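Local coordinates for protein putative sortase (PDB 2W1K) that probably acts as a class C sortase, a cysteine transpeptidase that joins pilin subunits covalently during assembly of the pneumococcal pilus, at residues Ser165-Met170 and Asn188-Ala193. Sequence-based numbering, arbitrary orientation.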
# COMPACT_ATOMS: atom_id res chain seq x y z
N SER A 165 12.93 -7.48 10.24
CA SER A 165 13.32 -6.64 11.37
C SER A 165 12.09 -6.31 12.23
O SER A 165 10.99 -6.59 11.83
CB SER A 165 13.97 -5.31 10.89
OG SER A 165 13.01 -4.27 10.64
N SER A 166 12.30 -5.69 13.38
CA SER A 166 11.19 -5.39 14.26
C SER A 166 10.56 -4.08 13.84
O SER A 166 9.59 -3.67 14.43
CB SER A 166 11.67 -5.31 15.72
OG SER A 166 12.53 -4.23 15.76
N LYS A 167 11.05 -3.45 12.80
CA LYS A 167 10.48 -2.21 12.31
C LYS A 167 9.08 -2.37 11.75
O LYS A 167 8.65 -3.45 11.39
CB LYS A 167 11.41 -1.61 11.19
CG LYS A 167 12.77 -1.11 11.77
CD LYS A 167 13.58 -0.40 10.72
CE LYS A 167 14.94 0.14 11.24
NZ LYS A 167 14.77 1.29 12.28
N ASN A 168 8.42 -1.25 11.58
CA ASN A 168 7.14 -1.19 10.95
C ASN A 168 7.37 -0.56 9.56
O ASN A 168 7.75 0.62 9.48
CB ASN A 168 6.15 -0.38 11.81
CG ASN A 168 4.73 -0.43 11.27
OD1 ASN A 168 4.38 0.27 10.31
ND2 ASN A 168 3.87 -1.24 11.90
N ILE A 169 7.08 -1.33 8.51
CA ILE A 169 7.53 -0.99 7.17
C ILE A 169 6.40 -1.06 6.18
O ILE A 169 5.51 -1.88 6.34
CB ILE A 169 8.60 -2.00 6.73
CG1 ILE A 169 9.75 -2.06 7.77
CG2 ILE A 169 9.13 -1.68 5.32
CD1 ILE A 169 10.72 -0.79 7.85
N MET A 170 6.43 -0.17 5.20
CA MET A 170 5.59 -0.33 4.03
C MET A 170 6.55 -0.48 2.85
O MET A 170 7.47 0.40 2.71
CB MET A 170 4.72 0.91 3.77
CG MET A 170 3.80 0.73 2.54
SD MET A 170 2.61 2.06 2.44
CE MET A 170 1.32 1.35 3.48
N ASN A 188 11.52 0.54 0.43
CA ASN A 188 11.09 0.40 1.82
C ASN A 188 10.91 1.73 2.49
O ASN A 188 11.75 2.65 2.33
CB ASN A 188 12.04 -0.52 2.60
CG ASN A 188 12.26 -1.83 1.83
OD1 ASN A 188 11.30 -2.48 1.47
ND2 ASN A 188 13.51 -2.12 1.43
N PHE A 189 9.83 1.82 3.25
CA PHE A 189 9.54 3.03 3.97
C PHE A 189 9.31 2.68 5.45
O PHE A 189 8.66 1.68 5.72
CB PHE A 189 8.19 3.58 3.47
CG PHE A 189 8.25 4.24 2.11
CD1 PHE A 189 8.27 3.46 0.93
CD2 PHE A 189 8.28 5.64 2.00
CE1 PHE A 189 8.32 4.09 -0.36
CE2 PHE A 189 8.30 6.26 0.73
CZ PHE A 189 8.31 5.47 -0.43
N GLU A 190 9.79 3.51 6.41
CA GLU A 190 9.56 3.22 7.82
C GLU A 190 8.47 4.19 8.33
O GLU A 190 8.41 5.37 7.94
CB GLU A 190 10.85 3.35 8.69
CG GLU A 190 10.61 2.75 10.08
CD GLU A 190 11.89 2.67 11.01
OE1 GLU A 190 12.90 3.23 10.59
OE2 GLU A 190 11.86 2.06 12.12
N ARG A 191 7.62 3.68 9.20
CA ARG A 191 6.56 4.44 9.73
C ARG A 191 7.08 5.46 10.67
O ARG A 191 7.91 5.13 11.56
CB ARG A 191 5.62 3.56 10.51
CG ARG A 191 4.48 4.42 11.15
CD ARG A 191 3.44 3.39 11.87
NE ARG A 191 2.72 2.54 10.91
CZ ARG A 191 1.40 2.25 11.00
NH1 ARG A 191 0.66 2.64 12.09
NH2 ARG A 191 0.81 1.60 10.04
N VAL A 192 6.56 6.67 10.51
CA VAL A 192 6.94 7.77 11.40
C VAL A 192 5.90 8.24 12.48
O VAL A 192 6.24 8.51 13.64
CB VAL A 192 7.47 8.98 10.46
CG1 VAL A 192 7.34 10.26 11.08
CG2 VAL A 192 8.84 8.69 9.99
N ALA A 193 4.64 8.38 12.09
CA ALA A 193 3.67 8.97 12.99
C ALA A 193 2.30 8.61 12.37
O ALA A 193 2.22 8.22 11.18
CB ALA A 193 3.86 10.55 13.05
O HOH W 1 9.55 1.16 13.11
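Met170 and Phe189 form an antiparallel hydrogen-bonded pair in the hairpin of strands 168-176 and 183-196, within the beta-sheet of the sortase fold. Its two bonds run from Met170 N to Phe189 O at 2.9 Å and from Phe189 N to Met170 O at 2.8 Å. Ile169 and Glu190 make the adjoining non-hydrogen-bonded pair, and Arg191 N donates to Asn168 O (3.1 Å, 162° at the hydrogen), flanking this pair on its other side.

Met170 CB lies 4.4 Å from Phe189 CB on the side where both side chains also touch Leu134; on the other, Ile169 CD1 approaches the Glu190 methylene CG at 4.2 Å.

Glu190 holds CG trans to its own N (chi1 -168°) and runs out extended to Lys167, whose chain crosses it at about a right angle; Lys167 NZ meets Glu190 OE2 at 3.0 Å, on the syn side but tilted out of the carboxylate plane, in a salt bridge. Asn168 ND2 is bonded to Gly103 O and Leu101 O, while Arg191 binds Tyr145 OH through NH2 and, through NH1, the sulfonate of a MES molecule probably from the crystallisation liquor. Between these two side chains, Arg191 NE gives Asn168 OD1 a weak, bent bond of 2.9 Å, the amide and guanidinium planes 66° apart. A water accepts from Asn168 N and donates to Glu190 OE2 at 2.7 Å.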